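Local coordinates for SNF1-like protein kinase ssp2 (Schizosaccharomyces pombe, PDB 2QRD) that phosphorylates serine and threonine residues as a SNF1/AMPK-family kinase, its C-terminal adenylate-sensor region probably serving to assemble the heterotrimer, at residues A[30-42]-A[54-66]. Residues are numbered along the deposited sequence; the frame is centred on the assembly and turned at random.
Sequences VYRALQRAGAQFT and DMYTIKSRWEIPH
Gln40 and Arg61 form an antiparallel hydrogen-bonded pair where the short strand 40-41 joins the edge of strand 57-63, while helix 30-37 runs 18° from that strand with the axes 10.2 Å apart. This is the helix-on-antiparallel-sheet layout of a KA1-like domain; a Schellman motif at Gly38 ends the helix and lets the chain turn back into the sheet. Gln40 N donates almost straight to Arg61 O (2.8 Å), and the ladder continues from Thr42 N to Lys59 O. With OG1 wedged between its own backbone N and carbonyl carbon (chi1 60°), Thr42 also accepts Lys59 N, at 3.1 Å, so its side chain extends the pairing beyond the strand. On the helix side, Ile58 lays CD1 over one face of the Tyr31 ring, and its CG2 branch meets Leu34 CD1 and Phe41 CB. Trp62 supplies the other hydrophobic patch: Ala39 CB sits over the centre of the indole, 3.6 Å above its plane, Leu34 CD2 reaches CZ2, and Ala37 CB approaches CZ3 at 3.5 Å. Indole NE1 donates to Ser60 OG, which is also hydrogen-bonded to Ile78 O of the adjoining strand. A leucine in place of Trp62 would probably open a gap beneath Ala37 and Ala39 and cost Ser60 OG its indole donor. On the opposite sheet face, the Gln40 amide and Arg61 guanidinium planes stand 87° apart; one water donates to Gln40 OE1 and accepts from Arg61 NE at 3.2 Å, lying in the guanidinium plane.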
ATOM      1  N   VAL A  30      10.961  24.027  18.304  1.00 47.45           N
ATOM      2  CA  VAL A  30      10.014  22.948  18.567  1.00 48.02           C
ATOM      3  C   VAL A  30       8.760  23.445  19.306  1.00 48.92           C
ATOM      4  O   VAL A  30       7.628  23.077  18.932  1.00 50.11           O
ATOM      5  CB  VAL A  30      10.669  21.779  19.352  1.00 47.80           C
ATOM      6  CG1 VAL A  30       9.637  20.742  19.710  1.00 47.69           C
ATOM      7  CG2 VAL A  30      11.794  21.163  18.555  1.00 46.30           C
ATOM      8  N   TYR A  31       8.947  24.280  20.329  1.00 48.45           N
ATOM      9  CA  TYR A  31       7.820  24.819  21.101  1.00 48.07           C
ATOM     10  C   TYR A  31       6.993  25.768  20.266  1.00 48.21           C
ATOM     11  O   TYR A  31       5.771  25.813  20.375  1.00 47.97           O
ATOM     12  CB  TYR A  31       8.309  25.549  22.349  1.00 47.83           C
ATOM     13  CG  TYR A  31       8.446  24.678  23.581  1.00 48.16           C
ATOM     14  CD1 TYR A  31       9.672  24.536  24.217  1.00 48.52           C
ATOM     15  CD2 TYR A  31       7.347  23.999  24.117  1.00 48.59           C
ATOM     16  CE1 TYR A  31       9.801  23.746  25.379  1.00 47.50           C
ATOM     17  CE2 TYR A  31       7.476  23.191  25.269  1.00 47.48           C
ATOM     18  CZ  TYR A  31       8.702  23.086  25.896  1.00 46.92           C
ATOM     19  OH  TYR A  31       8.850  22.298  27.020  1.00 47.44           O
ATOM     20  N   ARG A  32       7.668  26.531  19.424  1.00 48.58           N
ATOM     21  CA  ARG A  32       6.979  27.449  18.534  1.00 49.23           C
ATOM     22  C   ARG A  32       6.140  26.701  17.494  1.00 49.47           C
ATOM     23  O   ARG A  32       4.986  27.051  17.265  1.00 49.39           O
ATOM     24  CB  ARG A  32       7.963  28.448  17.904  1.00 49.09           C
ATOM     25  CG  ARG A  32       8.320  29.582  18.843  1.00 47.98           C
ATOM     26  CD  ARG A  32       9.320  30.560  18.236  1.00 49.20           C
ATOM     27  NE  ARG A  32       9.398  31.807  19.012  1.00 50.18           N
ATOM     28  CZ  ARG A  32      10.447  32.628  19.036  1.00 50.63           C
ATOM     29  NH1 ARG A  32      11.538  32.322  18.336  1.00 51.06           N
ATOM     30  NH2 ARG A  32      10.418  33.743  19.775  1.00 48.22           N
ATOM     31  N   ALA A  33       6.723  25.668  16.898  1.00 50.17           N
ATOM     32  CA  ALA A  33       6.017  24.755  15.990  1.00 51.25           C
ATOM     33  C   ALA A  33       4.799  24.025  16.636  1.00 52.54           C
ATOM     34  O   ALA A  33       3.744  23.919  16.011  1.00 52.96           O
ATOM     35  CB  ALA A  33       6.988  23.739  15.460  1.00 51.34           C
ATOM     36  N   LEU A  34       4.963  23.511  17.864  1.00 53.21           N
ATOM     37  CA  LEU A  34       3.865  22.913  18.633  1.00 53.62           C
ATOM     38  C   LEU A  34       2.723  23.906  18.835  1.00 53.87           C
ATOM     39  O   LEU A  34       1.557  23.559  18.681  1.00 54.16           O
ATOM     40  CB  LEU A  34       4.358  22.395  19.990  1.00 53.61           C
ATOM     41  CG  LEU A  34       5.278  21.155  20.009  1.00 54.28           C
ATOM     42  CD1 LEU A  34       5.824  20.934  21.431  1.00 54.18           C
ATOM     43  CD2 LEU A  34       4.572  19.901  19.534  1.00 53.03           C
ATOM     44  N   GLN A  35       3.068  25.155  19.134  1.00 53.86           N
ATOM     45  CA  GLN A  35       2.081  26.173  19.398  1.00 53.53           C
ATOM     46  C   GLN A  35       1.345  26.602  18.123  1.00 53.80           C
ATOM     47  O   GLN A  35       0.142  26.913  18.179  1.00 54.03           O
ATOM     48  CB  GLN A  35       2.715  27.380  20.091  1.00 53.58           C
ATOM     49  CG  GLN A  35       1.742  28.509  20.316  1.00 53.47           C
ATOM     50  CD  GLN A  35       2.411  29.818  20.578  1.00 56.10           C
ATOM     51  OE1 GLN A  35       2.446  30.283  21.714  1.00 57.68           O
ATOM     52  NE2 GLN A  35       2.933  30.446  19.526  1.00 58.17           N
ATOM     53  N   ARG A  36       2.052  26.642  16.990  1.00 53.54           N
ATOM     54  CA  ARG A  36       1.394  26.943  15.707  1.00 53.78           C
ATOM     55  C   ARG A  36       0.467  25.814  15.270  1.00 53.51           C
ATOM     56  O   ARG A  36      -0.597  26.064  14.710  1.00 53.03           O
ATOM     57  CB  ARG A  36       2.394  27.238  14.596  1.00 53.93           C
ATOM     58  CG  ARG A  36       2.960  28.625  14.624  1.00 55.92           C
ATOM     59  CD  ARG A  36       3.342  29.047  13.225  1.00 61.46           C
ATOM     60  NE  ARG A  36       4.375  28.184  12.651  1.00 64.06           N
ATOM     61  CZ  ARG A  36       4.598  28.035  11.345  1.00 66.18           C
ATOM     62  NH1 ARG A  36       3.858  28.683  10.437  1.00 67.32           N
ATOM     63  NH2 ARG A  36       5.578  27.240  10.942  1.00 66.11           N
ATOM     64  N   ALA A  37       0.861  24.573  15.549  1.00 53.34           N
ATOM     65  CA  ALA A  37       0.021  23.419  15.221  1.00 53.57           C
ATOM     66  C   ALA A  37      -1.198  23.296  16.143  1.00 53.66           C
ATOM     67  O   ALA A  37      -2.119  22.534  15.861  1.00 54.02           O
ATOM     68  CB  ALA A  37       0.841  22.134  15.210  1.00 54.05           C
ATOM     69  N   GLY A  38      -1.204  24.082  17.219  1.00 53.32           N
ATOM     70  CA  GLY A  38      -2.263  24.057  18.228  1.00 52.68           C
ATOM     71  C   GLY A  38      -2.105  23.048  19.367  1.00 52.07           C
ATOM     72  O   GLY A  38      -3.017  22.886  20.163  1.00 51.58           O
ATOM     73  N   ALA A  39      -0.966  22.360  19.436  1.00 51.10           N
ATOM     74  CA  ALA A  39      -0.722  21.366  20.474  1.00 50.82           C
ATOM     75  C   ALA A  39      -0.570  22.051  21.834  1.00 51.03           C
ATOM     76  O   ALA A  39      -0.329  23.252  21.900  1.00 51.39           O
ATOM     77  CB  ALA A  39       0.523  20.533  20.147  1.00 49.40           C
ATOM     78  N   GLN A  40      -0.745  21.283  22.905  1.00 50.96           N
ATOM     79  CA  GLN A  40      -0.431  21.738  24.261  1.00 51.38           C
ATOM     80  C   GLN A  40       0.675  20.852  24.763  1.00 50.23           C
ATOM     81  O   GLN A  40       0.826  19.743  24.300  1.00 49.02           O
ATOM     82  CB  GLN A  40      -1.637  21.656  25.183  1.00 50.88           C
ATOM     83  CG  GLN A  40      -2.285  22.973  25.334  1.00 55.30           C
ATOM     84  CD  GLN A  40      -3.800  22.925  25.334  1.00 57.99           C
ATOM     85  OE1 GLN A  40      -4.429  22.735  24.281  1.00 64.03           O
ATOM     86  NE2 GLN A  40      -4.390  23.127  26.487  1.00 50.70           N
ATOM     87  N   PHE A  41       1.441  21.364  25.713  1.00 49.77           N
ATOM     88  CA  PHE A  41       2.729  20.786  26.038  1.00 49.04           C
ATOM     89  C   PHE A  41       3.139  21.051  27.487  1.00 49.46           C
ATOM     90  O   PHE A  41       2.690  22.028  28.132  1.00 49.54           O
ATOM     91  CB  PHE A  41       3.792  21.295  25.042  1.00 48.35           C
ATOM     92  CG  PHE A  41       3.657  22.775  24.692  1.00 48.30           C
ATOM     93  CD1 PHE A  41       4.105  23.758  25.570  1.00 45.48           C
ATOM     94  CD2 PHE A  41       3.068  23.182  23.483  1.00 46.80           C
ATOM     95  CE1 PHE A  41       3.989  25.098  25.252  1.00 44.15           C
ATOM     96  CE2 PHE A  41       2.950  24.535  23.168  1.00 44.24           C
ATOM     97  CZ  PHE A  41       3.409  25.483  24.057  1.00 45.34           C
ATOM     98  N   THR A  42       3.948  20.143  28.030  1.00 49.56           N
ATOM     99  CA  THR A  42       4.601  20.401  29.294  1.00 49.09           C
ATOM    100  C   THR A  42       5.745  21.369  29.016  1.00 49.68           C
ATOM    101  O   THR A  42       6.098  21.626  27.857  1.00 49.85           O
ATOM    102  CB  THR A  42       5.183  19.134  29.930  1.00 48.88           C
ATOM    103  OG1 THR A  42       6.152  18.571  29.040  1.00 48.76           O
ATOM    104  CG2 THR A  42       4.087  18.124  30.275  1.00 47.60           C
ATOM    105  N   ASP A  54      16.162  17.376  31.399  1.00 51.77           N
ATOM    106  CA  ASP A  54      14.813  16.856  31.152  1.00 51.89           C
ATOM    107  C   ASP A  54      13.934  17.892  30.450  1.00 51.09           C
ATOM    108  O   ASP A  54      12.884  17.572  29.915  1.00 51.68           O
ATOM    109  CB  ASP A  54      14.157  16.285  32.419  1.00 51.87           C
ATOM    110  CG  ASP A  54      13.872  17.346  33.498  1.00 54.08           C
ATOM    111  OD1 ASP A  54      13.480  16.919  34.604  1.00 55.57           O
ATOM    112  OD2 ASP A  54      14.011  18.581  33.275  1.00 55.02           O
ATOM    113  N   MET A  55      14.413  19.128  30.411  1.00 50.52           N
ATOM    114  CA  MET A  55      13.812  20.170  29.570  1.00 49.55           C
ATOM    115  C   MET A  55      13.705  19.759  28.093  1.00 48.76           C
ATOM    116  O   MET A  55      12.871  20.294  27.370  1.00 48.57           O
ATOM    117  CB  MET A  55      14.524  21.534  29.765  1.00 49.27           C
ATOM    118  CG  MET A  55      15.826  21.753  29.000  1.00 48.67           C
ATOM    119  SD  MET A  55      16.488  23.391  29.334  1.00 49.02           S
ATOM    120  CE  MET A  55      17.341  23.823  27.826  1.00 49.53           C
ATOM    121  N   TYR A  56      14.525  18.795  27.672  1.00 48.13           N
ATOM    122  CA  TYR A  56      14.500  18.284  26.280  1.00 48.09           C
ATOM    123  C   TYR A  56      13.507  17.134  26.036  1.00 47.96           C
ATOM    124  O   TYR A  56      13.400  16.641  24.940  1.00 47.29           O
ATOM    125  CB  TYR A  56      15.906  17.904  25.804  1.00 47.71           C
ATOM    126  CG  TYR A  56      16.842  19.086  25.755  1.00 47.21           C
ATOM    127  CD1 TYR A  56      17.839  19.239  26.697  1.00 46.37           C
ATOM    128  CD2 TYR A  56      16.702  20.074  24.781  1.00 47.75           C
ATOM    129  CE1 TYR A  56      18.677  20.340  26.677  1.00 48.26           C
ATOM    130  CE2 TYR A  56      17.555  21.196  24.744  1.00 47.25           C
ATOM    131  CZ  TYR A  56      18.546  21.312  25.684  1.00 48.24           C
ATOM    132  OH  TYR A  56      19.408  22.403  25.666  1.00 49.54           O
ATOM    133  N   THR A  57      12.801  16.725  27.088  1.00 49.06           N
ATOM    134  CA  THR A  57      11.657  15.812  27.020  1.00 49.43           C
ATOM    135  C   THR A  57      10.377  16.659  27.148  1.00 49.88           C
ATOM    136  O   THR A  57      10.128  17.294  28.200  1.00 49.53           O
ATOM    137  CB  THR A  57      11.720  14.786  28.178  1.00 49.41           C
ATOM    138  OG1 THR A  57      12.996  14.147  28.170  1.00 48.94           O
ATOM    139  CG2 THR A  57      10.628  13.727  28.067  1.00 48.95           C
ATOM    140  N   ILE A  58       9.605  16.699  26.060  1.00 49.71           N
ATOM    141  CA  ILE A  58       8.344  17.448  26.002  1.00 49.08           C
ATOM    142  C   ILE A  58       7.195  16.435  25.833  1.00 49.48           C
ATOM    143  O   ILE A  58       7.239  15.596  24.916  1.00 48.40           O
ATOM    144  CB  ILE A  58       8.310  18.455  24.795  1.00 48.51           C
ATOM    145  CG1 ILE A  58       9.483  19.446  24.872  1.00 49.53           C
ATOM    146  CG2 ILE A  58       6.937  19.156  24.674  1.00 44.32           C
ATOM    147  CD1 ILE A  58       9.848  20.139  23.516  1.00 49.39           C
ATOM    148  N   LYS A  59       6.177  16.524  26.700  1.00 49.34           N
ATOM    149  CA  LYS A  59       4.941  15.781  26.463  1.00 50.24           C
ATOM    150  C   LYS A  59       3.887  16.705  25.859  1.00 50.31           C
ATOM    151  O   LYS A  59       3.635  17.788  26.362  1.00 50.63           O
ATOM    152  CB  LYS A  59       4.444  15.055  27.723  1.00 50.34           C
ATOM    153  CG  LYS A  59       5.405  13.966  28.201  1.00 51.73           C
ATOM    154  CD  LYS A  59       4.711  12.853  28.904  1.00 56.01           C
ATOM    155  CE  LYS A  59       5.728  11.997  29.692  1.00 61.22           C
ATOM    156  NZ  LYS A  59       5.284  10.562  29.900  1.00 62.78           N
ATOM    157  N   SER A  60       3.281  16.283  24.769  1.00 50.57           N
ATOM    158  CA  SER A  60       2.339  17.161  24.092  1.00 51.31           C
ATOM    159  C   SER A  60       0.977  16.482  23.965  1.00 51.54           C
ATOM    160  O   SER A  60       0.878  15.249  23.846  1.00 52.63           O
ATOM    161  CB  SER A  60       2.872  17.596  22.715  1.00 51.29           C
ATOM    162  OG  SER A  60       2.998  16.476  21.856  1.00 50.89           O
ATOM    163  N   ARG A  61      -0.067  17.289  24.038  1.00 50.92           N
ATOM    164  CA  ARG A  61      -1.418  16.822  23.790  1.00 50.89           C
ATOM    165  C   ARG A  61      -1.998  17.572  22.589  1.00 51.08           C
ATOM    166  O   ARG A  61      -1.866  18.798  22.486  1.00 51.13           O
ATOM    167  CB  ARG A  61      -2.285  17.011  25.031  1.00 49.70           C
ATOM    168  CG  ARG A  61      -3.546  16.209  24.991  1.00 48.03           C
ATOM    169  CD  ARG A  61      -4.368  16.467  26.219  1.00 46.18           C
ATOM    170  NE  ARG A  61      -4.601  17.894  26.385  1.00 42.96           N
ATOM    171  CZ  ARG A  61      -4.978  18.459  27.518  1.00 42.66           C
ATOM    172  NH1 ARG A  61      -5.173  17.693  28.583  1.00 42.34           N
ATOM    173  NH2 ARG A  61      -5.155  19.784  27.582  1.00 37.63           N
ATOM    174  N   TRP A  62      -2.633  16.821  21.700  1.00 51.77           N
ATOM    175  CA  TRP A  62      -3.177  17.339  20.439  1.00 52.54           C
ATOM    176  C   TRP A  62      -4.646  16.942  20.338  1.00 53.30           C
ATOM    177  O   TRP A  62      -5.003  15.750  20.516  1.00 52.84           O
ATOM    178  CB  TRP A  62      -2.461  16.700  19.244  1.00 52.56           C
ATOM    179  CG  TRP A  62      -0.953  16.886  19.138  1.00 53.09           C
ATOM    180  CD1 TRP A  62       0.028  16.405  19.988  1.00 53.59           C
ATOM    181  CD2 TRP A  62      -0.264  17.549  18.081  1.00 52.74           C
ATOM    182  NE1 TRP A  62       1.281  16.771  19.531  1.00 50.21           N
ATOM    183  CE2 TRP A  62       1.129  17.459  18.358  1.00 51.10           C
ATOM    184  CE3 TRP A  62      -0.690  18.226  16.930  1.00 52.32           C
ATOM    185  CZ2 TRP A  62       2.097  18.023  17.525  1.00 52.61           C
ATOM    186  CZ3 TRP A  62       0.279  18.781  16.084  1.00 53.08           C
ATOM    187  CH2 TRP A  62       1.657  18.688  16.397  1.00 53.67           C
ATOM    188  N   GLU A  63      -5.503  17.924  20.056  1.00 54.12           N
ATOM    189  CA  GLU A  63      -6.898  17.628  19.737  1.00 55.02           C
ATOM    190  C   GLU A  63      -6.913  16.939  18.367  1.00 53.14           C
ATOM    191  O   GLU A  63      -6.145  17.306  17.485  1.00 54.32           O
ATOM    192  CB  GLU A  63      -7.805  18.888  19.816  1.00 55.28           C
ATOM    193  CG  GLU A  63      -7.970  19.453  21.261  1.00 57.32           C
ATOM    194  CD  GLU A  63      -9.402  19.982  21.646  1.00 59.08           C
ATOM    195  OE1 GLU A  63      -9.775  21.140  21.292  1.00 62.13           O
ATOM    196  OE2 GLU A  63     -10.140  19.257  22.382  1.00 65.14           O
ATOM    197  N   ILE A  64      -7.707  15.894  18.197  1.00 51.43           N
ATOM    198  CA  ILE A  64      -7.721  15.217  16.898  1.00 49.93           C
ATOM    199  C   ILE A  64      -8.742  15.905  16.014  1.00 50.08           C
ATOM    200  O   ILE A  64      -9.913  15.936  16.346  1.00 50.23           O
ATOM    201  CB  ILE A  64      -7.924  13.652  16.999  1.00 49.97           C
ATOM    202  CG1 ILE A  64      -6.829  13.005  17.859  1.00 47.51           C
ATOM    203  CG2 ILE A  64      -7.905  13.009  15.625  1.00 48.43           C
ATOM    204  CD1 ILE A  64      -7.180  11.652  18.411  1.00 48.88           C
ATOM    205  N   PRO A  65      -8.295  16.492  14.888  1.00 50.46           N
ATOM    206  CA  PRO A  65      -9.205  17.276  14.056  1.00 50.33           C
ATOM    207  C   PRO A  65     -10.509  16.589  13.686  1.00 50.46           C
ATOM    208  O   PRO A  65     -11.569  17.202  13.820  1.00 50.81           O
ATOM    209  CB  PRO A  65      -8.370  17.577  12.810  1.00 50.08           C
ATOM    210  CG  PRO A  65      -6.963  17.616  13.327  1.00 50.44           C
ATOM    211  CD  PRO A  65      -6.928  16.485  14.331  1.00 50.25           C
ATOM    212  N   HIS A  66     -10.446  15.343  13.226  1.00 50.94           N
ATOM    213  CA  HIS A  66     -11.666  14.669  12.757  1.00 50.97           C
ATOM    214  C   HIS A  66     -12.600  14.381  13.912  1.00 50.72           C
ATOM    215  O   HIS A  66     -13.799  14.398  13.734  1.00 51.22           O
ATOM    216  CB  HIS A  66     -11.393  13.417  11.881  1.00 50.59           C
ATOM    217  CG  HIS A  66     -11.070  12.164  12.644  1.00 50.83           C
ATOM    218  ND1 HIS A  66      -9.784  11.824  13.022  1.00 50.36           N
ATOM    219  CD2 HIS A  66     -11.862  11.136  13.045  1.00 50.37           C
ATOM    220  CE1 HIS A  66      -9.805  10.668  13.666  1.00 49.00           C
ATOM    221  NE2 HIS A  66     -11.055  10.229  13.689  1.00 50.58           N
TER
HETATM  222  O   HOH W   1      10.463  20.877  28.434  1.00 42.71           O
HETATM  223  O   HOH W   2      -4.835  19.757  23.833  1.00 55.43           O
HETATM  224  O   HOH W   3       8.844  19.392  29.665  1.00 50.25           O